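Intramolecular trans-sialidase (Macrobdella decora, PDB 3SLI) probably cleaves terminal sialic acid from glycoconjugates by intramolecular trans-sialylation, releasing it as 2,7-anhydro-Neu5Ac. Local coordinates at residues D66-I71 with I164-G169; S53-G58 with G173-Y178; G88-T93 with S145-V150; G77-E82 with N111-K116; M7-V12 with Q18-D23. All blocks are in the same frame, centred on the assembly; numbering follows the deposited sequence.

Contact 1. Residues D66-I71 with I164-G169; sequences DRHFHI and IAYPFG
Tyr166 reaches from a loop over strand 67-74 to meet His70, and, through a water, His68. With chi1 at -47°, CG stands beside the backbone N, and from there the ring runs toward the two histidines. CB lies next to Ser53, whose backbone also hydrogen-bonds to Tyr166. Further out, CD2 comes 3.6 Å from His70 NE2. CE2 is also near that imidazole, 3.9 Å from His70 CE1. The two rings are near parallel, with planes at 12° and centroids 4.9 Å apart. They are slid well past each other, so little of one lies above the other. Ala165 CB sits over one face of the phenol ring, toward its rim.

The setting is the lectin-like beta sandwich expected of a sialidase N-terminal domain. His68 and His70 project from one side of the six-stranded sheet, while Phe69 and Ile71 point to the other side, into the interior. The loop that carries Tyr166 follows the small hairpin 158-160/163-165, which lies over the histidine side. Arg160 and Thr158 of that hairpin touch the same group of rings.

At the tip, Tyr166 OH is 2.8 Å from a water O. The same water O is 2.8 Å from His68 NE2 and lies in the plane of the imidazole, at its edge. This bridge ties the phenol to a second histidine that Tyr166 CE2 only approaches, 4.4 Å from His68 NE2.

Contact 2. Residues S53-G58 with G173-Y178; sequences SLFSVG and GDIKVY
In the hydrophobic interior of a beta sandwich, Phe55 meets Ile175 and Val177 from the facing sheet. Phe55 follows a corner in its chain. Leu54 and Phe55 together form a classic beta bulge opposite Ile71.

CG of Phe55 is anti to its own N (chi1 171°), which sends the ring across the gap. Ile175 answers with a fully extended chain, and its CD1 methyl does the touching. It lies 3.4 Å from Phe55 CD1 and 3.9 Å from Phe55 CE1. The methyl approaches the ring obliquely, and the two side chains cross at about a right angle. Farther along, Phe55 CZ is 4.2 Å from Val177 CG2. One ring thus spans two alternate residues of strand 170-178. Leu155 touches both Phe55 and Ile175, and Leu41 also packs on Ile175.

The other side of strand 170-178 is polar. Lys176 NZ forms a salt bridge to Asp174 OD2 at 2.9 Å. It comes from the syn side, 25° out of the carboxylate plane. Asn10 holds the other carboxylate oxygen. Apolar side chains from each sheet, meeting between two antiparallel sheets, fit the concanavalin-like sandwich to which this domain is assigned.

Contact 3. Residues G88-T93 with S145-V150; sequences GVFNYT and SDITGV
Phe90 turns the edge of its ring to Asp146 and Ile147. Ring atom CE2 lies 3.6 Å from Asp146 CB and equally 3.6 Å from Asp146 O. Both the carbonyl O and the C that carries it sit near the ring plane, so the aromatic rim abuts the backbone. Beside this, Phe90 CZ is 4.3 Å from Ile147 CG1, again at the edge. The ring and the Asp146 carboxylate are nearly perpendicular, with planes 89° apart.

Phe90 holds CG between its own N and carbonyl carbon (chi1 64°). That aims the ring at the loop. Asp146 brings only CB of its side chain to the ring. Its carboxylate turns to its own loop, where OD2 accepts a hydrogen bond from Phe143 N; this probably helps to hold the 3-10 turn. Thr148, further on, is anchored by its OG1 to Asn85 and by its carbonyl to Asn59.

Leu83, Asn85 and Lys142 also touch Phe90, and Ile147 packs on Phe69 and Arg67. Here the turn leading into strand 91-96, outermost in the six-stranded sheet, meets the long loop between strands 131-137 and 152-155.

Contact 4. Residues G77-E82 with N111-K116; sequences GGIGIE and NTVALK
Lys116 NZ is gripped by Asp184 in a salt bridge and, weakly, by the carbonyl of Leu182. Its strand turns the opposite side to Ile79 and Ile81 through Val113 and Leu115.

The first pair is the tighter one. Ile79 CD1 sits 3.4 Å from Val113 CG1, closer than usual for two carbons, and 3.6 Å from Val113 CB. Ile79 is extended, with CG1 anti to its backbone N (chi1 -171°), and this carries the CD1 methyl down to the valine. The two side chains run past each other in opposite directions.

Ile81 and Leu115 cross at about a right angle. Here the branch methyl does most of the work. Ile81 CG2 is 3.8 Å from Leu115 CD1 and 4.1 Å from Leu115 CD2. Ile81 CD1 is a more distant neighbour, 4.2 Å from Leu115 CD1. The chi2 of Ile81 is 148°, away from a staggered value, which suggests mild strain.

The touching parts of the strands run in similar directions, 24° apart, one in each sheet of the sandwich. Ile71 and Phe69 of strand 67-74 touch Leu115, while Leu41 and Tyr43 of strand 37-45 touch Val113. On the far side of strand 107-118, helix 184-191 packs on Ala114.

Contact 5. Residues M7-V12 with Q18-D23; sequences MEKNNV and QGYSLD
Val12 lays a methyl on the ring of Tyr20, where edge strands of the two sheets of the sandwich come together. Strand 5-14 borders one sheet and strand 20-21 borders the other, and a short connection joins them.

With CG anti to its backbone N (chi1 -172°), the Tyr20 ring stands out toward strand 5-14. Val12 CG1 takes up a CH-pi position 3.7 Å from the Tyr20 ring centroid, 16° off the normal. At the ring's edge, in its plane, lies Leu22 CD2.

Lys9 folds instead of extending. Its chain bends at chi2 and chi4, which brings CD near Leu22 and CE obliquely toward the Tyr20 ring. Lys9 CD is 4.3 Å from Leu22 CD2, and Lys9 NZ stands 3.8 Å from Tyr20 OH. Glu25 also touches this lysine.

Met7 runs straight out to its sulfur and then turns at chi3. SD rests 3.8 Å from Leu22 CD1. The turn places CE 3.7 Å from the carbonyl O of Leu22. Ala28 and Val31 of helix 28-31 also touch Met7.

Just beyond strand 20-21, an ST turn shapes the chain. Asp23 N donates to Ser21 OG at 3.3 Å, with an angle of 162° at the hydrogen.

How the contacts relate
All five contacts lie in the sialidase N-terminal, lectin-like domain. Along the chain contact 5 closes first. The loop of contact 2 then encloses the other three, and contacts 3 and 4 alternate their segments. Contacts 2, 4 and 5 join the six-stranded to the seven-stranded sheet, while contacts 1 and 3 pack loops against the six-stranded one. Contacts 2 and 5 have centres about 8 Å apart and share the pairing of strands 5-14 and 170-178. Contacts 1 and 2, about 11 Å apart, share neighbouring strands 51-58 and 67-74. Contacts 3 and 5 are the most distant, about 23 Å between centres. Together they sample the interior and edges of one sandwich, apart from the propeller-like region.

Contact 1. Residues D66-I71 with I164-G169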
# COMPACT_ATOMS: atom_id res chain seq x y z
N ASP A 66 10.16 28.02 23.75
CA ASP A 66 9.19 27.92 22.66
C ASP A 66 9.43 28.99 21.58
O ASP A 66 8.55 29.31 20.78
CB ASP A 66 7.75 28.01 23.18
CG ASP A 66 7.34 26.79 23.99
OD1 ASP A 66 8.07 25.77 23.99
OD2 ASP A 66 6.26 26.84 24.63
N ARG A 67 10.65 29.54 21.56
CA ARG A 67 11.02 30.55 20.58
C ARG A 67 12.15 30.02 19.71
O ARG A 67 13.33 30.13 20.07
CB ARG A 67 11.45 31.83 21.29
CG ARG A 67 10.38 32.45 22.17
CD ARG A 67 10.89 33.74 22.82
NE ARG A 67 9.98 34.21 23.86
CZ ARG A 67 8.87 34.90 23.64
NH1 ARG A 67 8.49 35.22 22.41
NH2 ARG A 67 8.12 35.27 24.67
N HIS A 68 11.79 29.41 18.58
CA HIS A 68 12.79 28.85 17.68
C HIS A 68 12.18 28.35 16.39
O HIS A 68 10.96 28.20 16.27
CB HIS A 68 13.53 27.68 18.36
CG HIS A 68 12.62 26.58 18.84
ND1 HIS A 68 12.41 26.33 20.18
CD2 HIS A 68 11.88 25.67 18.16
CE1 HIS A 68 11.57 25.31 20.31
NE2 HIS A 68 11.23 24.90 19.10
N PHE A 69 13.04 28.07 15.42
CA PHE A 69 12.66 27.51 14.14
C PHE A 69 13.60 26.33 13.95
O PHE A 69 14.79 26.44 14.23
CB PHE A 69 12.87 28.48 12.98
CG PHE A 69 12.96 27.80 11.63
CD1 PHE A 69 11.81 27.34 10.99
CD2 PHE A 69 14.21 27.55 11.05
CE1 PHE A 69 11.90 26.64 9.78
CE2 PHE A 69 14.31 26.85 9.85
CZ PHE A 69 13.16 26.39 9.21
N HIS A 70 13.07 25.19 13.50
CA HIS A 70 13.92 24.03 13.25
C HIS A 70 13.34 23.09 12.21
O HIS A 70 12.12 23.06 11.99
CB HIS A 70 14.28 23.29 14.56
CG HIS A 70 13.26 22.29 15.04
ND1 HIS A 70 11.96 22.63 15.36
CD2 HIS A 70 13.38 20.97 15.31
CE1 HIS A 70 11.33 21.57 15.82
NE2 HIS A 70 12.17 20.55 15.80
N ILE A 71 14.23 22.42 11.48
CA ILE A 71 13.86 21.42 10.48
C ILE A 71 14.33 20.15 11.18
O ILE A 71 15.48 20.08 11.59
CB ILE A 71 14.67 21.59 9.17
CG1 ILE A 71 14.42 22.97 8.55
CG2 ILE A 71 14.29 20.48 8.17
CD1 ILE A 71 15.30 23.26 7.34
N ILE A 164 20.62 21.08 24.65
CA ILE A 164 20.44 20.62 23.28
C ILE A 164 19.21 19.70 23.26
O ILE A 164 19.24 18.60 23.81
CB ILE A 164 21.68 19.83 22.76
CG1 ILE A 164 22.90 20.76 22.63
CG2 ILE A 164 21.37 19.19 21.39
CD1 ILE A 164 22.77 21.83 21.56
N ALA A 165 18.11 20.20 22.70
CA ALA A 165 16.88 19.42 22.59
C ALA A 165 16.83 18.79 21.19
O ALA A 165 17.54 19.24 20.28
CB ALA A 165 15.67 20.30 22.83
N TYR A 166 15.98 17.78 21.01
CA TYR A 166 15.83 17.09 19.72
C TYR A 166 17.23 16.75 19.17
O TYR A 166 17.55 17.07 18.03
CB TYR A 166 15.10 17.99 18.72
CG TYR A 166 13.85 18.66 19.26
CD1 TYR A 166 12.92 17.95 20.01
CD2 TYR A 166 13.60 20.02 19.01
CE1 TYR A 166 11.76 18.56 20.49
CE2 TYR A 166 12.44 20.64 19.47
CZ TYR A 166 11.52 19.90 20.21
OH TYR A 166 10.37 20.50 20.66
N PRO A 167 18.04 16.04 19.97
CA PRO A 167 19.41 15.66 19.62
C PRO A 167 19.62 14.74 18.43
O PRO A 167 19.18 13.58 18.43
CB PRO A 167 19.93 15.00 20.91
CG PRO A 167 18.92 15.36 21.96
CD PRO A 167 17.64 15.35 21.21
N PHE A 168 20.34 15.26 17.44
CA PHE A 168 20.71 14.51 16.24
C PHE A 168 22.07 13.85 16.49
O PHE A 168 22.85 14.29 17.34
CB PHE A 168 20.80 15.48 15.04
CG PHE A 168 21.44 14.90 13.80
CD1 PHE A 168 20.68 14.16 12.89
CD2 PHE A 168 22.78 15.15 13.51
CE1 PHE A 168 21.25 13.68 11.71
CE2 PHE A 168 23.37 14.67 12.32
CZ PHE A 168 22.60 13.94 11.42
N GLY A 169 22.33 12.79 15.75
CA GLY A 169 23.59 12.08 15.84
C GLY A 169 23.87 11.61 14.43
O GLY A 169 22.97 11.04 13.79
O HOH W 1 9.39 22.80 19.44

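Contact 2. Residues S53-G58 with G173-Y178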
# COMPACT_ATOMS: atom_id res chain seq x y z
N SER A 53 16.65 17.37 15.34
CA SER A 53 16.75 18.63 14.60
C SER A 53 17.99 18.56 13.73
O SER A 53 19.06 18.15 14.18
CB SER A 53 16.93 19.82 15.55
OG SER A 53 15.77 20.08 16.32
N LEU A 54 17.83 18.95 12.47
CA LEU A 54 18.92 18.98 11.51
C LEU A 54 19.57 20.38 11.54
O LEU A 54 20.80 20.52 11.60
CB LEU A 54 18.36 18.73 10.11
CG LEU A 54 18.42 17.34 9.49
CD1 LEU A 54 18.63 16.27 10.53
CD2 LEU A 54 17.17 17.12 8.67
N PHE A 55 18.72 21.40 11.58
CA PHE A 55 19.14 22.80 11.58
C PHE A 55 18.12 23.61 12.37
O PHE A 55 16.92 23.39 12.23
CB PHE A 55 19.18 23.29 10.13
CG PHE A 55 19.38 24.78 9.98
CD1 PHE A 55 20.66 25.33 10.02
CD2 PHE A 55 18.29 25.63 9.77
CE1 PHE A 55 20.86 26.71 9.86
CE2 PHE A 55 18.47 27.01 9.60
CZ PHE A 55 19.76 27.55 9.65
N SER A 56 18.60 24.55 13.18
CA SER A 56 17.72 25.41 13.98
C SER A 56 18.31 26.79 14.22
O SER A 56 19.52 26.99 14.20
CB SER A 56 17.41 24.77 15.34
OG SER A 56 18.58 24.66 16.13
N VAL A 57 17.42 27.74 14.48
CA VAL A 57 17.78 29.12 14.77
C VAL A 57 16.75 29.54 15.82
O VAL A 57 15.55 29.35 15.62
CB VAL A 57 17.65 30.04 13.52
CG1 VAL A 57 18.11 31.46 13.85
CG2 VAL A 57 18.47 29.49 12.36
N GLY A 58 17.21 30.07 16.94
CA GLY A 58 16.27 30.49 17.96
C GLY A 58 16.87 31.14 19.18
O GLY A 58 18.03 31.58 19.18
N GLY A 173 26.13 16.20 5.69
CA GLY A 173 26.97 16.18 4.51
C GLY A 173 27.18 17.56 3.92
O GLY A 173 28.30 17.92 3.54
N ASP A 174 26.11 18.34 3.87
CA ASP A 174 26.19 19.67 3.31
C ASP A 174 24.96 20.47 3.71
O ASP A 174 23.89 19.91 3.95
CB ASP A 174 26.24 19.58 1.77
CG ASP A 174 26.74 20.85 1.12
OD1 ASP A 174 27.98 21.03 1.02
OD2 ASP A 174 25.89 21.68 0.70
N ILE A 175 25.14 21.78 3.86
CA ILE A 175 24.04 22.68 4.17
C ILE A 175 24.29 24.01 3.47
O ILE A 175 25.42 24.50 3.43
CB ILE A 175 23.83 22.93 5.69
CG1 ILE A 175 22.61 23.84 5.88
CG2 ILE A 175 25.08 23.54 6.34
CD1 ILE A 175 22.29 24.16 7.31
N LYS A 176 23.24 24.53 2.85
CA LYS A 176 23.27 25.81 2.15
C LYS A 176 22.02 26.56 2.58
O LYS A 176 20.91 26.01 2.55
CB LYS A 176 23.23 25.61 0.63
CG LYS A 176 24.54 25.14 0.02
CD LYS A 176 24.37 24.93 -1.48
CE LYS A 176 25.71 24.63 -2.15
NZ LYS A 176 26.37 23.41 -1.60
N VAL A 177 22.21 27.79 3.04
CA VAL A 177 21.10 28.63 3.48
C VAL A 177 21.06 29.84 2.55
O VAL A 177 22.06 30.57 2.44
CB VAL A 177 21.33 29.12 4.94
CG1 VAL A 177 20.14 29.93 5.42
CG2 VAL A 177 21.58 27.94 5.87
N TYR A 178 19.93 30.03 1.87
CA TYR A 178 19.70 31.14 0.93
C TYR A 178 18.68 32.12 1.50
O TYR A 178 17.71 31.71 2.14
CB TYR A 178 19.09 30.62 -0.38
CG TYR A 178 19.94 29.65 -1.15
CD1 TYR A 178 20.04 28.32 -0.77
CD2 TYR A 178 20.64 30.07 -2.29
CE1 TYR A 178 20.81 27.41 -1.50
CE2 TYR A 178 21.40 29.18 -3.03
CZ TYR A 178 21.49 27.85 -2.63
OH TYR A 178 22.25 26.97 -3.36

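Contact 3. Residues G88-T93 with S145-V150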
# COMPACT_ATOMS: atom_id res chain seq x y z
N GLY A 88 1.16 31.82 22.01
CA GLY A 88 0.32 33.01 21.96
C GLY A 88 0.64 33.92 20.78
O GLY A 88 -0.22 34.69 20.34
N VAL A 89 1.88 33.86 20.28
CA VAL A 89 2.31 34.68 19.14
C VAL A 89 2.16 33.86 17.84
O VAL A 89 1.51 34.31 16.89
CB VAL A 89 3.75 35.21 19.34
CG1 VAL A 89 4.16 36.11 18.18
CG2 VAL A 89 3.84 35.98 20.67
N PHE A 90 2.80 32.69 17.78
CA PHE A 90 2.66 31.78 16.64
C PHE A 90 3.35 30.44 16.86
O PHE A 90 4.35 30.34 17.59
CB PHE A 90 3.06 32.41 15.28
CG PHE A 90 4.51 32.81 15.15
CD1 PHE A 90 5.51 31.84 14.99
CD2 PHE A 90 4.88 34.15 15.17
CE1 PHE A 90 6.85 32.21 14.85
CE2 PHE A 90 6.22 34.54 15.03
CZ PHE A 90 7.21 33.56 14.87
N ASN A 91 2.76 29.41 16.27
CA ASN A 91 3.27 28.05 16.34
C ASN A 91 2.84 27.40 15.03
O ASN A 91 1.73 26.87 14.92
CB ASN A 91 2.67 27.32 17.55
CG ASN A 91 3.04 25.85 17.59
OD1 ASN A 91 4.07 25.44 17.06
ND2 ASN A 91 2.18 25.05 18.19
N TYR A 92 3.69 27.55 14.02
CA TYR A 92 3.44 27.02 12.68
C TYR A 92 4.17 25.70 12.52
O TYR A 92 5.38 25.62 12.73
CB TYR A 92 3.94 28.01 11.62
CG TYR A 92 3.16 29.31 11.50
CD1 TYR A 92 2.08 29.60 12.35
CD2 TYR A 92 3.50 30.24 10.52
CE1 TYR A 92 1.36 30.78 12.21
CE2 TYR A 92 2.78 31.43 10.38
CZ TYR A 92 1.71 31.69 11.23
OH TYR A 92 0.99 32.85 11.08
N THR A 93 3.45 24.66 12.13
CA THR A 93 4.06 23.34 11.96
C THR A 93 3.66 22.73 10.63
O THR A 93 2.59 23.03 10.10
CB THR A 93 3.66 22.39 13.11
OG1 THR A 93 2.23 22.24 13.13
CG2 THR A 93 4.12 22.93 14.47
N SER A 145 12.89 36.27 11.37
CA SER A 145 12.85 37.67 11.77
C SER A 145 11.75 37.96 12.80
O SER A 145 11.80 38.98 13.50
CB SER A 145 12.64 38.56 10.54
OG SER A 145 11.51 38.12 9.80
N ASP A 146 10.77 37.06 12.89
CA ASP A 146 9.64 37.22 13.80
C ASP A 146 9.81 36.54 15.15
O ASP A 146 8.94 36.65 16.01
CB ASP A 146 8.35 36.76 13.13
CG ASP A 146 8.04 37.54 11.87
OD1 ASP A 146 7.81 38.77 11.96
OD2 ASP A 146 8.00 36.94 10.79
N ILE A 147 10.90 35.80 15.33
CA ILE A 147 11.16 35.15 16.60
C ILE A 147 11.86 36.17 17.51
O ILE A 147 12.78 36.87 17.07
CB ILE A 147 12.07 33.91 16.42
CG1 ILE A 147 11.39 32.90 15.50
CG2 ILE A 147 12.39 33.28 17.78
CD1 ILE A 147 12.25 31.68 15.19
N THR A 148 11.43 36.24 18.76
CA THR A 148 11.99 37.18 19.73
C THR A 148 13.25 36.70 20.44
O THR A 148 13.28 35.63 21.05
CB THR A 148 10.93 37.55 20.80
OG1 THR A 148 9.74 38.00 20.14
CG2 THR A 148 11.45 38.67 21.71
N GLY A 149 14.31 37.49 20.32
CA GLY A 149 15.56 37.17 20.98
C GLY A 149 16.42 36.05 20.43
O GLY A 149 17.07 35.34 21.20
N VAL A 150 16.47 35.90 19.11
CA VAL A 150 17.30 34.85 18.52
C VAL A 150 18.75 35.09 18.92
O VAL A 150 19.25 36.22 18.86
CB VAL A 150 17.15 34.83 16.98
CG1 VAL A 150 18.16 33.87 16.36
CG2 VAL A 150 15.75 34.40 16.60

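Contact 4. Residues G77-E82 with N111-K116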
# COMPACT_ATOMS: atom_id res chain seq x y z
N GLY A 77 11.25 7.98 10.23
CA GLY A 77 11.25 8.54 8.89
C GLY A 77 10.42 9.78 8.61
O GLY A 77 10.30 10.19 7.45
N GLY A 78 9.84 10.38 9.64
CA GLY A 78 9.06 11.59 9.43
C GLY A 78 9.98 12.80 9.27
O GLY A 78 11.15 12.74 9.65
N ILE A 79 9.47 13.86 8.66
CA ILE A 79 10.25 15.08 8.49
C ILE A 79 9.30 16.26 8.67
O ILE A 79 8.12 16.17 8.32
CB ILE A 79 10.92 15.17 7.08
CG1 ILE A 79 11.88 16.37 7.03
CG2 ILE A 79 9.86 15.33 5.97
CD1 ILE A 79 12.65 16.47 5.74
N GLY A 80 9.79 17.34 9.26
CA GLY A 80 8.94 18.50 9.45
C GLY A 80 9.68 19.71 9.97
O GLY A 80 10.91 19.72 10.11
N ILE A 81 8.91 20.76 10.24
CA ILE A 81 9.44 22.00 10.78
C ILE A 81 8.49 22.49 11.85
O ILE A 81 7.33 22.05 11.93
CB ILE A 81 9.52 23.14 9.71
CG1 ILE A 81 8.12 23.41 9.12
CG2 ILE A 81 10.52 22.81 8.63
CD1 ILE A 81 7.88 24.83 8.72
N GLU A 82 9.00 23.39 12.68
CA GLU A 82 8.22 24.05 13.71
C GLU A 82 8.81 25.46 13.73
O GLU A 82 10.03 25.61 13.80
CB GLU A 82 8.36 23.38 15.08
CG GLU A 82 7.77 21.99 15.18
CD GLU A 82 7.73 21.47 16.61
OE1 GLU A 82 8.81 21.17 17.17
OE2 GLU A 82 6.63 21.37 17.18
N ASN A 111 20.21 11.43 3.06
CA ASN A 111 18.94 11.88 2.54
C ASN A 111 19.18 13.36 2.27
O ASN A 111 20.03 13.98 2.92
CB ASN A 111 17.81 11.71 3.56
CG ASN A 111 17.49 10.24 3.86
OD1 ASN A 111 18.19 9.59 4.64
ND2 ASN A 111 16.42 9.74 3.26
N THR A 112 18.48 13.91 1.28
CA THR A 112 18.64 15.32 0.95
C THR A 112 17.27 15.97 1.11
O THR A 112 16.29 15.55 0.48
CB THR A 112 19.18 15.50 -0.48
OG1 THR A 112 20.28 14.59 -0.69
CG2 THR A 112 19.67 16.94 -0.69
N VAL A 113 17.21 16.99 1.96
CA VAL A 113 15.95 17.68 2.24
C VAL A 113 16.05 19.19 2.02
O VAL A 113 17.15 19.74 1.93
CB VAL A 113 15.49 17.38 3.70
CG1 VAL A 113 15.52 15.89 3.95
CG2 VAL A 113 16.40 18.09 4.71
N ALA A 114 14.89 19.84 1.94
CA ALA A 114 14.83 21.28 1.74
C ALA A 114 13.55 21.89 2.25
O ALA A 114 12.48 21.29 2.18
CB ALA A 114 14.99 21.63 0.25
N LEU A 115 13.67 23.09 2.80
CA LEU A 115 12.52 23.84 3.27
C LEU A 115 12.57 25.17 2.54
O LEU A 115 13.61 25.84 2.52
CB LEU A 115 12.57 24.09 4.78
CG LEU A 115 11.50 25.14 5.10
CD1 LEU A 115 10.15 24.49 5.26
CD2 LEU A 115 11.89 25.95 6.29
N LYS A 116 11.45 25.55 1.96
CA LYS A 116 11.35 26.81 1.25
C LYS A 116 10.32 27.69 1.97
O LYS A 116 9.18 27.27 2.18
CB LYS A 116 10.92 26.52 -0.19
CG LYS A 116 10.50 27.71 -1.02
CD LYS A 116 9.99 27.20 -2.35
CE LYS A 116 9.41 28.29 -3.19
NZ LYS A 116 9.05 27.75 -4.54

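Contact 5. Residues M7-V12 with Q18-D23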
# COMPACT_ATOMS: atom_id res chain seq x y z
N MET A 7 25.01 31.24 4.16
CA MET A 7 25.85 30.33 4.92
C MET A 7 25.93 28.99 4.21
O MET A 7 24.96 28.53 3.63
CB MET A 7 25.22 30.15 6.30
CG MET A 7 26.03 29.40 7.33
SD MET A 7 25.08 29.27 8.89
CE MET A 7 25.47 30.86 9.68
N GLU A 8 27.11 28.37 4.25
CA GLU A 8 27.31 27.07 3.65
C GLU A 8 28.33 26.34 4.49
O GLU A 8 29.28 26.94 5.00
CB GLU A 8 27.80 27.17 2.20
CG GLU A 8 27.97 25.81 1.54
CD GLU A 8 28.36 25.88 0.07
OE1 GLU A 8 27.87 26.78 -0.65
OE2 GLU A 8 29.15 25.01 -0.36
N LYS A 9 28.11 25.04 4.68
CA LYS A 9 29.00 24.22 5.49
C LYS A 9 29.03 22.84 4.85
O LYS A 9 28.05 22.42 4.23
CB LYS A 9 28.50 24.16 6.93
CG LYS A 9 29.59 24.04 7.98
CD LYS A 9 30.39 25.33 8.10
CE LYS A 9 31.42 25.22 9.21
NZ LYS A 9 32.32 24.06 9.01
N ASN A 10 30.12 22.11 5.05
CA ASN A 10 30.27 20.81 4.44
C ASN A 10 30.94 19.79 5.36
O ASN A 10 31.81 20.14 6.16
CB ASN A 10 31.06 20.98 3.13
CG ASN A 10 31.40 19.68 2.46
OD1 ASN A 10 32.57 19.26 2.45
ND2 ASN A 10 30.41 19.02 1.89
N ASN A 11 30.51 18.53 5.26
CA ASN A 11 31.04 17.40 6.04
C ASN A 11 31.20 17.66 7.53
O ASN A 11 32.31 17.60 8.07
CB ASN A 11 32.36 16.91 5.43
CG ASN A 11 32.21 16.49 3.96
OD1 ASN A 11 31.11 16.17 3.49
ND2 ASN A 11 33.32 16.50 3.23
N VAL A 12 30.09 17.89 8.21
CA VAL A 12 30.11 18.15 9.64
C VAL A 12 29.61 16.95 10.46
O VAL A 12 28.45 16.55 10.34
CB VAL A 12 29.22 19.38 9.99
CG1 VAL A 12 29.30 19.68 11.47
CG2 VAL A 12 29.64 20.60 9.16
N GLN A 18 25.28 16.57 21.24
CA GLN A 18 26.24 17.67 21.27
C GLN A 18 25.87 18.85 20.38
O GLN A 18 26.10 20.00 20.76
CB GLN A 18 27.62 17.16 20.86
CG GLN A 18 28.25 16.21 21.85
CD GLN A 18 28.42 16.85 23.20
OE1 GLN A 18 27.78 16.45 24.18
NE2 GLN A 18 29.29 17.85 23.28
N GLY A 19 25.31 18.58 19.21
CA GLY A 19 24.97 19.65 18.29
C GLY A 19 26.24 20.26 17.72
O GLY A 19 27.34 19.72 17.92
N TYR A 20 26.10 21.35 16.98
CA TYR A 20 27.24 22.04 16.38
C TYR A 20 26.86 23.51 16.20
O TYR A 20 25.86 23.81 15.56
CB TYR A 20 27.59 21.42 15.02
CG TYR A 20 28.88 21.94 14.41
CD1 TYR A 20 28.90 23.11 13.64
CD2 TYR A 20 30.09 21.26 14.61
CE1 TYR A 20 30.09 23.59 13.07
CE2 TYR A 20 31.28 21.73 14.05
CZ TYR A 20 31.27 22.89 13.28
OH TYR A 20 32.44 23.33 12.70
N SER A 21 27.67 24.41 16.76
CA SER A 21 27.41 25.84 16.68
C SER A 21 27.87 26.51 15.39
O SER A 21 29.02 26.35 14.97
CB SER A 21 28.05 26.56 17.86
OG SER A 21 27.91 27.97 17.72
N LEU A 22 26.97 27.27 14.77
CA LEU A 22 27.27 28.00 13.54
C LEU A 22 27.25 29.50 13.83
O LEU A 22 27.16 30.33 12.92
CB LEU A 22 26.24 27.68 12.46
CG LEU A 22 26.26 26.25 11.93
CD1 LEU A 22 25.16 26.07 10.91
CD2 LEU A 22 27.63 25.96 11.33
N ASP A 23 27.33 29.85 15.12
CA ASP A 23 27.31 31.23 15.56
C ASP A 23 28.48 32.07 15.04
O ASP A 23 28.32 33.27 14.84
CB ASP A 23 27.26 31.30 17.10
CG ASP A 23 26.00 30.68 17.70
OD1 ASP A 23 25.08 30.31 16.94
OD2 ASP A 23 25.91 30.55 18.94